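Local coordinates for YdhT protein (Bacillus subtilis, PDB 3CBW) that catalyses the random endo-hydrolysis of beta-1,4-mannosidic linkages in mannan, galactomannan and glucomannan, and so takes part in the breakdown of glucomannan, at residues Leu115-Phe120 against Lys135-Ser140; Arg147-Leu152 against Tyr204-His209; Gly185-Asn190 against Asn194-Leu199. The protein carries 3 engineered substitutions. One frame throughout, in Å; residues are numbered along the deposited sequence.

Contact 1 (Leu115-Phe120 against Lys135-Ser140); sequences LANPAF and KKILDS. Engineered in segment 135-140: K136 (natural residue Asn).
I137, on helix 131-138, packs on P118 in the loop that follows strand 108-114. From CB the isoleucine forks. I137 CG2 lies anti to the backbone N and meets P118 CG at 3.8 Å. CG1 takes the other branch, anti to the carbonyl carbon (chi1 -66°), and passes the same ring atom. The chain then runs on extended, and I137 CD1 ends 3.7 Å from P118 CG. Thus both branches flank one corner of the proline ring, and the two side chains cross at about a right angle. The tip also faces the turn itself: I137 CD1 is 3.9 Å from A119 N and 4.2 Å from A119 CB.

N117 to F120 form a type I beta turn, with F120 N bonded to N117 O at 3.0 Å. An Asx turn overlaps it. Here N117 OD1 accepts from A119 N at 3.0 Å, with the donor 36° out of the carbonyl plane. N117 ND2 is held by the carbonyl of H124, which fixes the amide. Cutting I137 back to an alanine is likely to open a gap between P118 CG and the helix and leave A119 CB without this neighbour. W183 also touches P118, and L148 of helix 143-163 touches I137. No hydrogen bond joins the two segments, which meet by van der Waals packing. The turn bonds within itself, and outward through N117 ND2 and P118 O.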
loop_
_atom_site.group_PDB
_atom_site.type_symbol
_atom_site.label_atom_id
_atom_site.label_comp_id
_atom_site.label_asym_id
_atom_site.label_seq_id
_atom_site.Cartn_x
_atom_site.Cartn_y
_atom_site.Cartn_z
ATOM N N LEU A 115 1.400 8.026 9.427
ATOM C CA LEU A 115 2.403 8.887 10.041
ATOM C C LEU A 115 1.811 9.912 10.977
ATOM O O LEU A 115 0.843 10.597 10.629
ATOM C CB LEU A 115 3.185 9.645 8.974
ATOM C CG LEU A 115 4.096 8.862 8.032
ATOM C CD1 LEU A 115 4.661 9.831 6.985
ATOM C CD2 LEU A 115 5.217 8.189 8.819
ATOM N N ALA A 116 2.428 10.043 12.149
ATOM C CA ALA A 116 2.179 11.196 13.009
ATOM C C ALA A 116 2.518 12.469 12.242
ATOM O O ALA A 116 3.261 12.440 11.249
ATOM C CB ALA A 116 2.993 11.087 14.285
ATOM N N ASN A 117 1.969 13.583 12.717
ATOM C CA ASN A 117 1.998 14.856 12.022
ATOM C C ASN A 117 3.137 15.717 12.548
ATOM O O ASN A 117 3.067 16.223 13.673
ATOM C CB ASN A 117 0.660 15.543 12.278
ATOM C CG ASN A 117 0.487 16.837 11.533
ATOM O OD1 ASN A 117 1.441 17.441 11.045
ATOM N ND2 ASN A 117 -0.769 17.287 11.457
ATOM N N PRO A 118 4.185 15.908 11.733
ATOM C CA PRO A 118 5.358 16.639 12.227
ATOM C C PRO A 118 5.152 18.152 12.362
ATOM O O PRO A 118 6.062 18.849 12.797
ATOM C CB PRO A 118 6.440 16.294 11.203
ATOM C CG PRO A 118 5.695 16.035 9.941
ATOM C CD PRO A 118 4.367 15.453 10.340
ATOM N N ALA A 119 3.969 18.659 12.026
ATOM C CA ALA A 119 3.636 20.044 12.382
ATOM C C ALA A 119 3.416 20.175 13.889
ATOM O O ALA A 119 3.379 21.293 14.419
ATOM C CB ALA A 119 2.407 20.527 11.612
ATOM N N PHE A 120 3.272 19.041 14.570
ATOM C CA PHE A 120 3.023 18.969 16.007
ATOM C C PHE A 120 4.133 18.198 16.704
ATOM O O PHE A 120 4.926 17.507 16.062
ATOM C CB PHE A 120 1.683 18.271 16.276
ATOM C CG PHE A 120 0.491 19.055 15.822
ATOM C CD1 PHE A 120 -0.173 19.903 16.708
ATOM C CD2 PHE A 120 0.023 18.950 14.516
ATOM C CE1 PHE A 120 -1.288 20.636 16.295
ATOM C CE2 PHE A 120 -1.079 19.673 14.085
ATOM C CZ PHE A 120 -1.742 20.524 14.980
ATOM N N LYS A 135 5.026 23.505 4.140
ATOM C CA LYS A 135 6.327 23.949 3.623
ATOM C C LYS A 135 7.434 23.747 4.643
ATOM O O LYS A 135 8.553 23.378 4.274
ATOM C CB LYS A 135 6.289 25.415 3.185
ATOM C CG LYS A 135 5.558 25.658 1.886
ATOM C CD LYS A 135 5.332 27.147 1.639
ATOM C CE LYS A 135 4.894 27.395 0.209
ATOM N NZ LYS A 135 6.034 27.261 -0.743
ATOM N N LYS A 136 7.144 23.997 5.916
ATOM C CA LYS A 136 8.141 23.800 6.969
ATOM C C LYS A 136 8.551 22.334 7.089
ATOM O O LYS A 136 9.728 22.026 7.278
ATOM C CB LYS A 136 7.633 24.316 8.309
ATOM C CG LYS A 136 7.466 25.830 8.344
ATOM C CD LYS A 136 6.943 26.304 9.690
ATOM C CE LYS A 136 6.897 27.829 9.770
ATOM N NZ LYS A 136 6.443 28.264 11.114
ATOM N N ILE A 137 7.578 21.431 6.973
ATOM C CA ILE A 137 7.836 19.992 7.039
ATOM C C ILE A 137 8.823 19.549 5.955
ATOM O O ILE A 137 9.636 18.652 6.177
ATOM C CB ILE A 137 6.503 19.197 6.940
ATOM C CG1 ILE A 137 5.642 19.473 8.185
ATOM C CG2 ILE A 137 6.767 17.688 6.712
ATOM C CD1 ILE A 137 4.212 18.908 8.130
ATOM N N LEU A 138 8.761 20.192 4.793
ATOM C CA LEU A 138 9.619 19.860 3.655
ATOM C C LEU A 138 11.048 20.337 3.822
ATOM O O LEU A 138 11.950 19.869 3.123
ATOM C CB LEU A 138 9.033 20.440 2.369
ATOM C CG LEU A 138 7.740 19.762 1.925
ATOM C CD1 LEU A 138 7.081 20.563 0.834
ATOM C CD2 LEU A 138 8.037 18.356 1.436
ATOM N N ASP A 139 11.245 21.260 4.756
ATOM C CA ASP A 139 12.516 21.934 4.963
ATOM C C ASP A 139 13.224 21.245 6.115
ATOM O O ASP A 139 12.830 21.391 7.267
ATOM C CB ASP A 139 12.239 23.414 5.263
ATOM C CG ASP A 139 13.493 24.223 5.559
ATOM O OD1 ASP A 139 14.594 23.647 5.711
ATOM O OD2 ASP A 139 13.344 25.457 5.662
ATOM N N SER A 140 14.275 20.490 5.789
ATOM C CA SER A 140 15.004 19.686 6.774
ATOM C C SER A 140 15.632 20.505 7.909
ATOM O O SER A 140 16.020 19.949 8.937
ATOM C CB SER A 140 16.070 18.826 6.085
ATOM O OG SER A 140 15.465 17.793 5.321
#

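Contact 2 (Arg147-Leu152 against Tyr204-His209); sequences RLNAML and YKKIYH
L148 and K206 lie alongside each other between two helices, pointing opposite ways. L148 CD2 lies 3.6 Å from K206 CE, so the leucine methyl packs on the aliphatic part of the lysine. One turn further on, L152 meets I207 at about a right angle. L152 CD2 is 4.0 Å from I207 CG1, and L152 CD1 is almost as near.

These are helices 143-163 and 194-214, two of the outer helices of the TIM barrel of family GH26. The two short segments run in the same general sense, 44° apart, with their axes 11.5 Å apart at closest approach. Strand 169-172 lies between the two helices in the chain.

A polar patch lies beside L148. K206 is extended until its last torsion, where it bends (chi4 82°) and turns NZ aside from the leucine. A water bridges the two helices there: it donates to N149 OD1 at 2.8 Å and accepts from K206 NZ at 3.1 Å. Further out, S140 OG bonds both K206 NZ and N149 ND2, and the carbonyl of L138 takes another bond from K206 NZ. L203 and Y210 of helix 194-214 touch L148 and L152 respectively.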
loop_
_atom_site.group_PDB
_atom_site.type_symbol
_atom_site.label_atom_id
_atom_site.label_comp_id
_atom_site.label_asym_id
_atom_site.label_seq_id
_atom_site.Cartn_x
_atom_site.Cartn_y
_atom_site.Cartn_z
ATOM N N ARG A 147 11.488 16.603 12.680
ATOM C CA ARG A 147 10.537 15.595 13.161
ATOM C C ARG A 147 10.221 14.600 12.050
ATOM O O ARG A 147 10.202 13.383 12.278
ATOM C CB ARG A 147 9.250 16.259 13.639
ATOM C CG ARG A 147 9.345 16.949 14.986
ATOM C CD ARG A 147 8.037 17.676 15.205
ATOM N NE ARG A 147 8.064 18.569 16.356
ATOM C CZ ARG A 147 7.441 19.742 16.416
ATOM N NH1 ARG A 147 6.753 20.216 15.376
ATOM N NH2 ARG A 147 7.545 20.467 17.524
ATOM N N LEU A 148 9.990 15.113 10.845
ATOM C CA LEU A 148 9.761 14.208 9.713
ATOM C C LEU A 148 10.947 13.258 9.531
ATOM O O LEU A 148 10.780 12.031 9.472
ATOM C CB LEU A 148 9.495 14.973 8.414
ATOM C CG LEU A 148 9.346 14.088 7.165
ATOM C CD1 LEU A 148 8.131 13.151 7.258
ATOM C CD2 LEU A 148 9.257 14.950 5.926
ATOM N N ASN A 149 12.156 13.818 9.491
ATOM C CA ASN A 149 13.338 13.001 9.276
ATOM C C ASN A 149 13.608 11.986 10.380
ATOM O O ASN A 149 14.083 10.891 10.099
ATOM C CB ASN A 149 14.549 13.881 8.982
ATOM C CG ASN A 149 14.487 14.488 7.598
ATOM O OD1 ASN A 149 13.858 13.931 6.690
ATOM N ND2 ASN A 149 15.147 15.625 7.421
ATOM N N ALA A 150 13.251 12.318 11.623
ATOM C CA ALA A 150 13.357 11.361 12.724
ATOM C C ALA A 150 12.462 10.144 12.500
ATOM O O ALA A 150 12.858 8.999 12.753
ATOM C CB ALA A 150 13.035 12.024 14.059
ATOM N N MET A 151 11.243 10.385 12.026
ATOM C CA MET A 151 10.350 9.276 11.671
ATOM C C MET A 151 10.910 8.466 10.505
ATOM O O MET A 151 10.934 7.238 10.538
ATOM C CB MET A 151 8.955 9.791 11.309
ATOM C CG MET A 151 8.143 10.396 12.481
ATOM S SD MET A 151 6.350 10.749 12.123
ATOM C CE MET A 151 6.518 11.954 10.789
ATOM N N LEU A 152 11.345 9.160 9.462
ATOM C CA LEU A 152 11.851 8.467 8.285
ATOM C C LEU A 152 13.063 7.610 8.634
ATOM O O LEU A 152 13.220 6.515 8.101
ATOM C CB LEU A 152 12.195 9.454 7.169
ATOM C CG LEU A 152 11.046 10.329 6.634
ATOM C CD1 LEU A 152 11.524 11.166 5.461
ATOM C CD2 LEU A 152 9.827 9.495 6.246
ATOM N N TYR A 204 6.324 13.401 -1.310
ATOM C CA TYR A 204 6.496 12.047 -1.789
ATOM C C TYR A 204 7.934 11.866 -2.290
ATOM O O TYR A 204 8.601 10.880 -1.948
ATOM C CB TYR A 204 5.480 11.752 -2.883
ATOM C CG TYR A 204 5.496 10.320 -3.346
ATOM C CD1 TYR A 204 4.451 9.450 -3.045
ATOM C CD2 TYR A 204 6.555 9.845 -4.117
ATOM C CE1 TYR A 204 4.482 8.124 -3.505
ATOM C CE2 TYR A 204 6.602 8.562 -4.554
ATOM C CZ TYR A 204 5.583 7.703 -4.248
ATOM O OH TYR A 204 5.668 6.437 -4.758
ATOM N N LYS A 205 8.422 12.815 -3.085
ATOM C CA LYS A 205 9.784 12.728 -3.609
ATOM C C LYS A 205 10.827 12.800 -2.499
ATOM O O LYS A 205 11.855 12.139 -2.584
ATOM C CB LYS A 205 10.028 13.805 -4.649
ATOM C CG LYS A 205 9.216 13.632 -5.904
ATOM C CD LYS A 205 9.556 14.754 -6.844
ATOM C CE LYS A 205 8.555 14.928 -7.933
ATOM N NZ LYS A 205 8.893 16.177 -8.669
ATOM N N LYS A 206 10.558 13.579 -1.456
ATOM C CA LYS A 206 11.461 13.658 -0.308
ATOM C C LYS A 206 11.584 12.291 0.369
ATOM O O LYS A 206 12.679 11.844 0.724
ATOM C CB LYS A 206 10.933 14.698 0.669
ATOM C CG LYS A 206 11.740 14.882 1.932
ATOM C CD LYS A 206 11.185 16.071 2.709
ATOM C CE LYS A 206 11.972 16.354 3.945
ATOM N NZ LYS A 206 13.199 17.156 3.666
ATOM N N ILE A 207 10.457 11.608 0.531
ATOM C CA ILE A 207 10.502 10.273 1.108
ATOM C C ILE A 207 11.193 9.292 0.150
ATOM O O ILE A 207 11.998 8.463 0.582
ATOM C CB ILE A 207 9.107 9.782 1.534
ATOM C CG1 ILE A 207 8.569 10.678 2.661
ATOM C CG2 ILE A 207 9.153 8.299 1.931
ATOM C CD1 ILE A 207 7.215 10.268 3.200
ATOM N N TYR A 208 10.879 9.378 -1.142
ATOM C CA TYR A 208 11.543 8.525 -2.132
ATOM C C TYR A 208 13.069 8.699 -2.046
ATOM O O TYR A 208 13.811 7.714 -2.004
ATOM C CB TYR A 208 11.033 8.805 -3.557
ATOM C CG TYR A 208 11.757 7.954 -4.575
ATOM C CD1 TYR A 208 11.279 6.694 -4.936
ATOM C CD2 TYR A 208 12.965 8.387 -5.143
ATOM C CE1 TYR A 208 11.964 5.898 -5.854
ATOM C CE2 TYR A 208 13.667 7.586 -6.046
ATOM C CZ TYR A 208 13.148 6.351 -6.404
ATOM O OH TYR A 208 13.827 5.543 -7.299
ATOM N N HIS A 209 13.535 9.946 -2.013
ATOM C CA HIS A 209 14.975 10.203 -1.973
ATOM C C HIS A 209 15.598 9.808 -0.655
ATOM O O HIS A 209 16.723 9.300 -0.644
ATOM C CB HIS A 209 15.273 11.660 -2.317
ATOM C CG HIS A 209 14.988 11.979 -3.741
ATOM N ND1 HIS A 209 14.271 13.088 -4.136
ATOM C CD2 HIS A 209 15.299 11.305 -4.870
ATOM C CE1 HIS A 209 14.165 13.088 -5.453
ATOM N NE2 HIS A 209 14.781 12.018 -5.923
HETATM O O HOH W 1 14.757 14.551 4.128
#

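Contact 3 (Gly185-Asn190 against Asn194-Leu199); sequences GLTSYN and NERISL
A buried arginine, R196, joins the first turns of helix 194-214 to the loop just before it by a side-chain to backbone hydrogen bond. R196 NH1 donates to G185 O at 2.8 Å, with an N-H...O angle of 148°. The donor sits nearly along the C=O axis, and the oxygen lies near the guanidinium edge, 18° out of its plane.

The arginine reaches this place by folding back. CG starts anti to the backbone N, and the chain then bends at chi2 and chi3. The bends wrap it round the carbonyl, so that R196 CD is also close to G185 O, at 3.3 Å. L186 packs on the part of the chain nearest the backbone: L186 CD2 is 4.0 Å from R196 CG, and the two side chains run antiparallel. T187 covers the far end obliquely, with T187 CG2 3.4 Å from R196 NH1 and 3.7 Å from R196 NH2.

Other bonds fix the rotation of the guanidinium. R196 NE donates to N131 OD1, and R196 NH2 donates to the carbonyl of I129. The guanidinium thus gives hydrogen bonds to three oxygens: two backbone carbonyls and an asparagine amide. Y134 of helix 131-138 touches R196, while F232 and F236 touch L186. The group therefore lies between helix 131-138 and the loop from strand 169-172 to helix 194-214, the same loop that carries the predicted proton donor E176.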
loop_
_atom_site.group_PDB
_atom_site.type_symbol
_atom_site.label_atom_id
_atom_site.label_comp_id
_atom_site.label_asym_id
_atom_site.label_seq_id
_atom_site.Cartn_x
_atom_site.Cartn_y
_atom_site.Cartn_z
ATOM N N GLY A 185 -2.642 15.239 3.053
ATOM C CA GLY A 185 -3.589 15.317 1.933
ATOM C C GLY A 185 -4.203 16.698 1.735
ATOM O O GLY A 185 -3.651 17.716 2.160
ATOM N N LEU A 186 -5.345 16.738 1.056
ATOM C CA LEU A 186 -6.099 17.973 0.885
ATOM C C LEU A 186 -6.711 18.405 2.214
ATOM O O LEU A 186 -6.798 17.623 3.155
ATOM C CB LEU A 186 -7.200 17.778 -0.161
ATOM C CG LEU A 186 -6.761 17.684 -1.616
ATOM C CD1 LEU A 186 -7.979 17.417 -2.495
ATOM C CD2 LEU A 186 -6.054 18.965 -2.050
ATOM N N THR A 187 -7.165 19.652 2.272
ATOM C CA THR A 187 -7.663 20.206 3.530
ATOM C C THR A 187 -9.184 20.340 3.584
ATOM O O THR A 187 -9.766 20.421 4.667
ATOM C CB THR A 187 -7.015 21.558 3.859
ATOM O OG1 THR A 187 -7.270 22.484 2.800
ATOM C CG2 THR A 187 -5.503 21.384 4.063
ATOM N N SER A 188 -9.810 20.396 2.415
ATOM C CA SER A 188 -11.257 20.440 2.309
ATOM C C SER A 188 -11.716 19.456 1.247
ATOM O O SER A 188 -11.035 19.242 0.241
ATOM C CB SER A 188 -11.736 21.846 1.940
ATOM O OG SER A 188 -11.705 22.716 3.061
ATOM N N TYR A 189 -12.890 18.894 1.490
ATOM C CA TYR A 189 -13.531 17.898 0.647
ATOM C C TYR A 189 -13.536 18.292 -0.821
ATOM O O TYR A 189 -14.185 19.269 -1.208
ATOM C CB TYR A 189 -14.963 17.740 1.159
ATOM C CG TYR A 189 -15.841 16.784 0.404
ATOM C CD1 TYR A 189 -15.923 15.449 0.783
ATOM C CD2 TYR A 189 -16.636 17.221 -0.662
ATOM C CE1 TYR A 189 -16.751 14.556 0.103
ATOM C CE2 TYR A 189 -17.466 16.323 -1.358
ATOM C CZ TYR A 189 -17.513 14.998 -0.960
ATOM O OH TYR A 189 -18.319 14.092 -1.613
ATOM N N ASN A 190 -12.815 17.521 -1.640
ATOM C CA ASN A 190 -12.777 17.723 -3.104
ATOM C C ASN A 190 -12.416 19.143 -3.536
ATOM O O ASN A 190 -12.820 19.601 -4.600
ATOM C CB ASN A 190 -14.087 17.270 -3.766
ATOM C CG ASN A 190 -14.189 15.763 -3.871
ATOM O OD1 ASN A 190 -13.171 15.057 -3.884
ATOM N ND2 ASN A 190 -15.411 15.258 -3.987
ATOM N N ASN A 194 -3.866 24.001 -5.689
ATOM C CA ASN A 194 -2.726 23.761 -6.558
ATOM C C ASN A 194 -1.423 23.715 -5.779
ATOM O O ASN A 194 -0.553 22.893 -6.063
ATOM C CB ASN A 194 -2.652 24.843 -7.634
ATOM C CG ASN A 194 -3.726 24.688 -8.676
ATOM O OD1 ASN A 194 -4.032 23.574 -9.102
ATOM N ND2 ASN A 194 -4.316 25.804 -9.096
ATOM N N GLU A 195 -1.302 24.583 -4.782
ATOM C CA GLU A 195 -0.114 24.583 -3.944
ATOM C C GLU A 195 -0.008 23.297 -3.127
ATOM O O GLU A 195 1.075 22.725 -3.025
ATOM C CB GLU A 195 -0.066 25.826 -3.045
ATOM C CG GLU A 195 1.162 25.878 -2.112
ATOM C CD GLU A 195 2.507 25.946 -2.839
ATOM O OE1 GLU A 195 2.544 26.215 -4.061
ATOM O OE2 GLU A 195 3.547 25.735 -2.170
ATOM N N ARG A 196 -1.123 22.830 -2.566
ATOM C CA ARG A 196 -1.112 21.563 -1.823
ATOM C C ARG A 196 -0.689 20.393 -2.713
ATOM O O ARG A 196 0.088 19.532 -2.278
ATOM C CB ARG A 196 -2.462 21.293 -1.154
ATOM C CG ARG A 196 -2.550 19.973 -0.372
ATOM C CD ARG A 196 -1.520 19.855 0.745
ATOM N NE ARG A 196 -1.515 21.012 1.648
ATOM C CZ ARG A 196 -1.967 21.016 2.900
ATOM N NH1 ARG A 196 -2.490 19.918 3.461
ATOM N NH2 ARG A 196 -1.883 22.139 3.603
ATOM N N ILE A 197 -1.191 20.350 -3.944
ATOM C CA ILE A 197 -0.829 19.301 -4.889
ATOM C C ILE A 197 0.690 19.323 -5.131
ATOM O O ILE A 197 1.346 18.273 -5.101
ATOM C CB ILE A 197 -1.640 19.455 -6.200
ATOM C CG1 ILE A 197 -3.109 19.096 -5.952
ATOM C CG2 ILE A 197 -1.036 18.629 -7.346
ATOM C CD1 ILE A 197 -4.072 19.602 -7.016
ATOM N N SER A 198 1.256 20.516 -5.336
ATOM C CA SER A 198 2.698 20.650 -5.544
ATOM C C SER A 198 3.491 20.193 -4.323
ATOM O O SER A 198 4.496 19.466 -4.439
ATOM C CB SER A 198 3.048 22.098 -5.872
ATOM O OG SER A 198 4.449 22.227 -6.008
ATOM N N LEU A 199 3.046 20.624 -3.147
ATOM C CA LEU A 199 3.719 20.260 -1.908
ATOM C C LEU A 199 3.656 18.754 -1.638
ATOM O O LEU A 199 4.630 18.166 -1.149
ATOM C CB LEU A 199 3.149 21.050 -0.727
ATOM C CG LEU A 199 3.348 22.573 -0.781
ATOM C CD1 LEU A 199 2.548 23.245 0.342
ATOM C CD2 LEU A 199 4.827 22.966 -0.702
#

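In the fold
All three contacts are largely buried, yet none lies at the chain centre: the centre of contact 2 is about 17 Å from it, those of contacts 1 and 3 about 21 Å. Contact 2 packs two barrel helices, with apolar side chains inside and a water-bridged polar edge. Contacts 1 and 3 each tie a loop to a helix. Contact 1 packs an isoleucine on a proline ring and an alanine; contact 3 uses an arginine and a backbone oxygen. Contacts 2 and 3 share helix 194-214 without touching. Contact 1 meets contact 2 where P118 O bonds R147 NH1. It meets contact 3 through L138 against L199 and a long, weak ion pair, K135 with E195.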